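Endo-beta-1,4-xylanase Xyn10C (Pseudomonas cellulosa, PDB 1GNY) cleaves internal beta-1,4-xylosidic linkages of xylan through its C-terminal catalytic domain, the part modelled here being its N-terminal xylan-binding CBM15 module. Local coordinates at residues A[83-86]-A[87-90]; A[112-115]-A[116-120]. One frame throughout, in Å; residues are numbered along the deposited sequence.

Going along the chain from the N terminus, strand 75-82 reverses into strand 85-90, and interaction 1 closes the tight turn early in that edge strand of the five-stranded sheet of the CBM15 beta-sandwich. The chain then runs past Cys93 to Cys110, the two ends of a disulfide, and leaves strand 106-111 of the other sheet to enter the loop that interaction 2 closes. The two turns follow in series, neither nesting nor crossing, yet they meet in space: Glu90 OE1 takes a probable hydrogen bond from Asp113 N at 3.0 Å, although the like-charged Glu114 OE2 also lies close. That bond and the packing of Glu90 N against Phe119 CZ tie loop 112-120 to the xylan-binding sheet.

Interaction 1 (A[83-86]-A[87-90]); sequences KEDW and SKGE. With XYP (beta-D-xylopyranose), chain B; XYP (beta-D-xylopyranose), chain C.
Asp85 and Ser87 share one water, gripped by three atoms: it lies 2.6 Å from Ser87 OG, accepts from Ser87 N and donates to Asp85 OD1. It braces a type I beta turn, Asp85 to Lys88, at the edge of the binding face of this CBM15 beta-sandwich. The turn closes through Lys88 N to Asp85 O, 3.2 Å, with an N-H...O angle of 157° and the donor tilted somewhat from the carbonyl plane. Across the turn the Lys88 chain, bent at chi2 and chi4, passes obliquely over the Asp85 carboxylate; its CG lies 3.7 Å from Asp85 OD2, while the salt bridge from Lys88 NZ to the same oxygen is long, 3.9 Å. A second water donates to Asp85 OD2 and only weakly bridges it to Lys88 NZ.

Trp86 occupies the first corner of the turn, and a chi1 of -48° sets CG opposite the carbonyl carbon, holding the indole beside the sugar chain. One face is a platform for the xylose of chain C, whose C1, C3 and C5 face it, an arrangement consistent with CH-pi contact; C5 comes 3.8 Å from Trp86 CG. The backbone N of Glu84 backs the opposite face, toward the rim. An alanine here would take away that platform and would probably leave the chain C sugar without the ring face it rests on and weaken xylan binding. Gln81 NE2 holds Trp86 O, while Gln81 OE1 bonds to bound xylose; Trp91 NE1, also of the pocket, bonds to Ser87 O. O4 of the chain C xylose is linked to C1 of the chain B sugar, whose O2 lies 3.4 Å from Trp86 CB and whose O3 lies 3.7 Å from Ser87 CA.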
ATOM      1  N   LYS A  83       2.632  -3.826 -13.111  1.00 20.34           N
ATOM      2  CA  LYS A  83       3.524  -4.971 -12.885  1.00 23.32           C
ATOM      3  C   LYS A  83       4.322  -5.233 -14.117  1.00 26.20           C
ATOM      4  O   LYS A  83       3.786  -5.323 -15.217  1.00 26.91           O
ATOM      5  CB  LYS A  83       2.787  -6.241 -12.535  1.00 23.58           C
ATOM      6  CG  LYS A  83       2.496  -6.422 -11.136  1.00 23.74           C
ATOM      7  CD  LYS A  83       2.224  -7.906 -10.817  1.00 25.88           C
ATOM      8  CE  LYS A  83       3.365  -8.625 -10.156  1.00 25.29           C
ATOM      9  NZ  LYS A  83       2.971 -10.005  -9.813  1.00 25.28           N
ATOM     10  N   GLU A  84       5.623  -5.308 -13.923  1.00 28.41           N
ATOM     11  CA  GLU A  84       6.588  -5.470 -15.005  1.00 30.14           C
ATOM     12  C   GLU A  84       6.837  -4.204 -15.856  1.00 29.70           C
ATOM     13  O   GLU A  84       7.550  -4.283 -16.847  1.00 31.12           O
ATOM     14  CB  GLU A  84       6.208  -6.659 -15.888  1.00 31.54           C
ATOM     15  CG  GLU A  84       7.307  -7.666 -16.023  1.00 36.90           C
ATOM     16  CD  GLU A  84       7.601  -8.341 -14.698  1.00 42.69           C
ATOM     17  OE1 GLU A  84       6.736  -9.097 -14.204  1.00 46.84           O
ATOM     18  OE2 GLU A  84       8.682  -8.064 -14.136  1.00 46.34           O
ATOM     19  N   ASP A  85       6.211  -3.076 -15.512  1.00 28.24           N
ATOM     20  CA  ASP A  85       6.519  -1.749 -16.111  1.00 26.70           C
ATOM     21  C   ASP A  85       6.568  -0.795 -14.924  1.00 24.31           C
ATOM     22  O   ASP A  85       5.863   0.213 -14.860  1.00 22.90           O
ATOM     23  CB  ASP A  85       5.488  -1.297 -17.172  1.00 28.06           C
ATOM     24  CG  ASP A  85       6.027  -0.186 -18.112  1.00 30.97           C
ATOM     25  OD1 ASP A  85       7.164   0.325 -17.947  1.00 33.46           O
ATOM     26  OD2 ASP A  85       5.355   0.284 -19.049  1.00 38.65           O
ATOM     27  N   TRP A  86       7.478  -1.139 -14.017  1.00 22.06           N
ATOM     28  CA  TRP A  86       7.535  -0.590 -12.649  1.00 20.55           C
ATOM     29  C   TRP A  86       7.560   0.920 -12.415  1.00 19.92           C
ATOM     30  O   TRP A  86       7.007   1.374 -11.438  1.00 18.64           O
ATOM     31  CB  TRP A  86       8.700  -1.219 -11.895  1.00 20.55           C
ATOM     32  CG  TRP A  86       8.796  -2.728 -11.984  1.00 18.98           C
ATOM     33  CD1 TRP A  86       9.741  -3.439 -12.646  1.00 18.26           C
ATOM     34  CD2 TRP A  86       7.936  -3.687 -11.363  1.00 17.06           C
ATOM     35  NE1 TRP A  86       9.560  -4.787 -12.447  1.00 20.66           N
ATOM     36  CE2 TRP A  86       8.438  -4.971 -11.682  1.00 19.11           C
ATOM     37  CE3 TRP A  86       6.790  -3.596 -10.566  1.00 16.00           C
ATOM     38  CZ2 TRP A  86       7.838  -6.150 -11.235  1.00 18.92           C
ATOM     39  CZ3 TRP A  86       6.203  -4.753 -10.122  1.00 16.44           C
ATOM     40  CH2 TRP A  86       6.721  -6.019 -10.461  1.00 17.80           C
ATOM     41  N   SER A  87       8.159   1.687 -13.317  1.00 19.59           N
ATOM     42  CA  SER A  87       8.253   3.166 -13.154  1.00 19.96           C
ATOM     43  C   SER A  87       6.925   3.925 -13.353  1.00 19.62           C
ATOM     44  O   SER A  87       6.781   5.057 -12.880  1.00 20.00           O
ATOM     45  CB  SER A  87       9.266   3.758 -14.120  1.00 21.26           C
ATOM     46  OG  SER A  87       8.657   3.849 -15.383  1.00 23.69           O
ATOM     47  N   LYS A  88       6.005   3.276 -14.034  1.00 19.43           N
ATOM     48  CA  LYS A  88       4.701   3.828 -14.306  1.00 19.66           C
ATOM     49  C   LYS A  88       3.789   3.542 -13.107  1.00 18.77           C
ATOM     50  O   LYS A  88       3.387   2.390 -12.884  1.00 18.94           O
ATOM     51  CB  LYS A  88       4.141   3.194 -15.583  1.00 20.53           C
ATOM     52  CG  LYS A  88       5.068   3.242 -16.822  1.00 22.10           C
ATOM     53  CD  LYS A  88       5.522   4.662 -17.156  1.00 22.94           C
ATOM     54  CE  LYS A  88       6.541   4.715 -18.309  1.00 22.64           C
ATOM     55  NZ  LYS A  88       6.014   4.076 -19.536  1.00 23.50           N
ATOM     56  N   GLY A  89       3.484   4.581 -12.354  1.00 18.90           N
ATOM     57  CA  GLY A  89       2.682   4.425 -11.141  1.00 18.80           C
ATOM     58  C   GLY A  89       2.098   5.662 -10.524  1.00 19.45           C
ATOM     59  O   GLY A  89       2.107   6.741 -11.109  1.00 18.28           O
ATOM     60  N   GLU A  90       1.541   5.447  -9.337  1.00 19.32           N
ATOM     61  CA  GLU A  90       0.950   6.505  -8.512  1.00 19.17           C
ATOM     62  C   GLU A  90       1.907   6.676  -7.331  1.00 19.55           C
ATOM     63  O   GLU A  90       1.954   5.848  -6.428  1.00 17.53           O
ATOM     64  CB  GLU A  90      -0.455   6.151  -7.983  1.00 19.71           C
ATOM     65  CG  GLU A  90      -1.061   7.236  -7.074  1.00 20.64           C
ATOM     66  CD  GLU A  90      -1.064   8.629  -7.708  1.00 22.86           C
ATOM     67  OE1 GLU A  90      -1.834   8.854  -8.663  1.00 20.97           O
ATOM     68  OE2 GLU A  90      -0.269   9.498  -7.267  1.00 24.90           O
TER
HETATM   69  C1  XYP B   3      10.189   0.656  -8.280  1.00 14.93           C
HETATM   70  C2  XYP B   3      10.335   1.337  -9.628  1.00 14.96           C
HETATM   71  C3  XYP B   3      10.957   2.701  -9.396  1.00 14.81           C
HETATM   72  C4  XYP B   3      10.127   3.499  -8.413  1.00 17.28           C
HETATM   73  C5  XYP B   3       9.946   2.668  -7.164  1.00 14.77           C
HETATM   74  O2  XYP B   3      11.187   0.573 -10.476  1.00 17.27           O
HETATM   75  O3  XYP B   3      10.957   3.462 -10.591  1.00 19.14           O
HETATM   76  O4  XYP B   3      10.825   4.701  -8.093  1.00 19.52           O
HETATM   77  O5  XYP B   3       9.394   1.377  -7.463  1.00 15.65           O
HETATM   78  C1  XYP C   2      10.368  -4.581  -7.921  1.00 18.73           C
HETATM   79  C2  XYP C   2       9.389  -3.979  -6.925  1.00 15.52           C
HETATM   80  C3  XYP C   2       8.902  -2.613  -7.400  1.00 15.12           C
HETATM   81  C4  XYP C   2      10.082  -1.742  -7.844  1.00 16.53           C
HETATM   82  C5  XYP C   2      10.943  -2.540  -8.803  1.00 17.25           C
HETATM   83  O2  XYP C   2       8.254  -4.827  -6.781  1.00 15.43           O
HETATM   84  O3  XYP C   2       8.181  -1.959  -6.367  1.00 13.94           O
HETATM   85  O4  XYP C   2       9.559  -0.611  -8.502  1.00 14.99           O
HETATM   86  O5  XYP C   2      11.397  -3.743  -8.221  1.00 17.09           O
HETATM   87  O   HOH W   1       9.210   1.323 -15.947  1.00 30.50           O
HETATM   88  O   HOH W   2       3.404   1.830 -19.977  1.00 40.30           O

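Interaction 2 (A[112-115]-A[116-120]); sequences IDED and DDKFN
Glu114 and Lys118 meet in a salt bridge, Glu114 OE1 to Lys118 NZ at 2.7 Å, made on the anti lone pair of that oxygen. It anchors a network folded round an Asx turn in the loop between strands 106-111 and 120-121. The same ammonium group reaches Asp116 OD1 at 2.8 Å, on the syn side and 31° out of the carboxylate plane, and OD2 only weakly. From the other face of that plane Lys118 N bonds to Asp116 OD1, 3.1 Å, closing the Asx turn. One oxygen thus takes two donors, which should fix the carboxylate's rotation. Bends at chi3 and chi4 (69° and 59°) curl the lysine back between the two acids, and its CG packs against Glu114 CB and CG.

Glu114 CG also abuts the edge of the Phe119 ring, nearly in plane, at 3.9 Å from CE2. Ile112, crossing Phe119 at about a right angle, brings its CG2 to 3.4 Å from Phe119 CD2, a close apolar contact.

Behind these side chains two successive type I turns shape the backbone: Asp117 N bonds to Glu114 O, and Asn120 N to Asp117 O. Farther out, the Glu55 carboxylate bridges the two limbs of the loop, OE1 accepting from Glu114 N and OE2 from Phe119 N.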
ATOM      1  N   ILE A 112      -5.891   7.452  -6.714  1.00 18.57           N
ATOM      2  CA  ILE A 112      -5.132   7.237  -7.952  1.00 18.96           C
ATOM      3  C   ILE A 112      -5.630   8.250  -8.989  1.00 19.71           C
ATOM      4  O   ILE A 112      -6.806   8.276  -9.319  1.00 19.71           O
ATOM      5  CB  ILE A 112      -5.307   5.785  -8.497  1.00 18.92           C
ATOM      6  CG1 ILE A 112      -4.720   4.759  -7.516  1.00 19.09           C
ATOM      7  CG2 ILE A 112      -4.686   5.663  -9.889  1.00 19.18           C
ATOM      8  CD1 ILE A 112      -5.080   3.260  -7.827  1.00 21.90           C
ATOM      9  N   ASP A 113      -4.732   9.083  -9.490  1.00 21.73           N
ATOM     10  CA  ASP A 113      -5.076  10.105 -10.487  1.00 22.88           C
ATOM     11  C   ASP A 113      -3.829  10.486 -11.318  1.00 24.07           C
ATOM     12  O   ASP A 113      -3.036  11.337 -10.906  1.00 24.91           O
ATOM     13  CB  ASP A 113      -5.653  11.331  -9.785  1.00 24.12           C
ATOM     14  CG  ASP A 113      -6.094  12.434 -10.752  1.00 26.41           C
ATOM     15  OD1 ASP A 113      -6.206  12.203 -11.977  1.00 26.62           O
ATOM     16  OD2 ASP A 113      -6.338  13.592 -10.343  1.00 31.62           O
ATOM     17  N   GLU A 114      -3.674   9.827 -12.461  1.00 23.67           N
ATOM     18  CA  GLU A 114      -2.581  10.086 -13.407  1.00 24.32           C
ATOM     19  C   GLU A 114      -3.115  10.814 -14.644  1.00 25.30           C
ATOM     20  O   GLU A 114      -4.158  10.471 -15.197  1.00 24.08           O
ATOM     21  CB  GLU A 114      -1.852   8.802 -13.799  1.00 24.41           C
ATOM     22  CG  GLU A 114      -1.048   8.178 -12.647  1.00 23.48           C
ATOM     23  CD  GLU A 114       0.174   9.008 -12.276  1.00 25.55           C
ATOM     24  OE1 GLU A 114       1.139   9.056 -13.063  1.00 24.79           O
ATOM     25  OE2 GLU A 114       0.156   9.637 -11.196  1.00 26.39           O
ATOM     26  N   ASP A 115      -2.377  11.832 -15.070  1.00 27.31           N
ATOM     27  CA  ASP A 115      -2.811  12.679 -16.202  1.00 28.93           C
ATOM     28  C   ASP A 115      -2.959  11.903 -17.527  1.00 28.85           C
ATOM     29  O   ASP A 115      -3.867  12.191 -18.304  1.00 29.95           O
ATOM     30  CB  ASP A 115      -1.875  13.874 -16.392  1.00 30.14           C
ATOM     31  CG  ASP A 115      -1.974  14.900 -15.271  1.00 33.60           C
ATOM     32  OD1 ASP A 115      -3.018  15.004 -14.579  1.00 38.42           O
ATOM     33  OD2 ASP A 115      -1.023  15.672 -15.015  1.00 38.79           O
ATOM     34  N   ASP A 116      -2.121  10.892 -17.736  1.00 27.68           N
ATOM     35  CA  ASP A 116      -2.167  10.025 -18.940  1.00 27.13           C
ATOM     36  C   ASP A 116      -3.116   8.814 -18.867  1.00 25.73           C
ATOM     37  O   ASP A 116      -3.095   7.970 -19.743  1.00 25.20           O
ATOM     38  CB  ASP A 116      -0.764   9.564 -19.364  1.00 27.95           C
ATOM     39  CG  ASP A 116      -0.115   8.592 -18.381  1.00 29.65           C
ATOM     40  OD1 ASP A 116      -0.703   8.267 -17.324  1.00 29.36           O
ATOM     41  OD2 ASP A 116       1.004   8.102 -18.605  1.00 32.00           O
ATOM     42  N   ASP A 117      -3.892   8.724 -17.792  1.00 24.53           N
ATOM     43  CA  ASP A 117      -4.850   7.603 -17.561  1.00 23.60           C
ATOM     44  C   ASP A 117      -4.212   6.203 -17.663  1.00 21.55           C
ATOM     45  O   ASP A 117      -4.862   5.238 -18.068  1.00 20.87           O
ATOM     46  CB  ASP A 117      -6.080   7.700 -18.495  1.00 24.25           C
ATOM     47  CG  ASP A 117      -6.994   8.889 -18.172  1.00 28.15           C
ATOM     48  OD1 ASP A 117      -6.901   9.521 -17.082  1.00 29.45           O
ATOM     49  OD2 ASP A 117      -7.873   9.259 -18.987  1.00 34.26           O
ATOM     50  N   LYS A 118      -2.944   6.101 -17.251  1.00 19.81           N
ATOM     51  CA  LYS A 118      -2.199   4.810 -17.257  1.00 19.04           C
ATOM     52  C   LYS A 118      -2.865   3.650 -16.498  1.00 17.64           C
ATOM     53  O   LYS A 118      -2.595   2.495 -16.799  1.00 17.70           O
ATOM     54  CB  LYS A 118      -0.749   4.986 -16.746  1.00 18.96           C
ATOM     55  CG  LYS A 118      -0.595   5.552 -15.351  1.00 20.72           C
ATOM     56  CD  LYS A 118       0.861   5.462 -14.857  1.00 22.09           C
ATOM     57  CE  LYS A 118       1.817   6.409 -15.621  1.00 22.55           C
ATOM     58  NZ  LYS A 118       1.442   7.856 -15.518  1.00 21.86           N
ATOM     59  N   PHE A 119      -3.726   3.966 -15.523  1.00 17.63           N
ATOM     60  CA  PHE A 119      -4.387   2.930 -14.688  1.00 16.77           C
ATOM     61  C   PHE A 119      -5.726   2.392 -15.255  1.00 17.31           C
ATOM     62  O   PHE A 119      -6.347   1.495 -14.635  1.00 16.25           O
ATOM     63  CB  PHE A 119      -4.521   3.362 -13.236  1.00 16.93           C
ATOM     64  CG  PHE A 119      -3.220   3.337 -12.463  1.00 14.78           C
ATOM     65  CD1 PHE A 119      -2.745   2.151 -11.939  1.00 15.71           C
ATOM     66  CD2 PHE A 119      -2.514   4.506 -12.196  1.00 14.31           C
ATOM     67  CE1 PHE A 119      -1.567   2.104 -11.229  1.00 15.07           C
ATOM     68  CE2 PHE A 119      -1.320   4.461 -11.489  1.00 13.34           C
ATOM     69  CZ  PHE A 119      -0.847   3.281 -10.994  1.00 16.40           C
ATOM     70  N   ASN A 120      -6.155   2.936 -16.407  1.00 17.36           N
ATOM     71  CA  ASN A 120      -7.291   2.382 -17.182  1.00 17.33           C
ATOM     72  C   ASN A 120      -6.684   1.631 -18.369  1.00 17.67           C
ATOM     73  O   ASN A 120      -6.264   2.259 -19.322  1.00 17.55           O
ATOM     74  CB  ASN A 120      -8.277   3.471 -17.633  1.00 17.86           C
ATOM     75  CG  ASN A 120      -9.055   4.067 -16.465  1.00 19.08           C
ATOM     76  OD1 ASN A 120      -8.891   3.645 -15.300  1.00 16.58           O
ATOM     77  ND2 ASN A 120      -9.892   5.074 -16.754  1.00 19.62           N
TER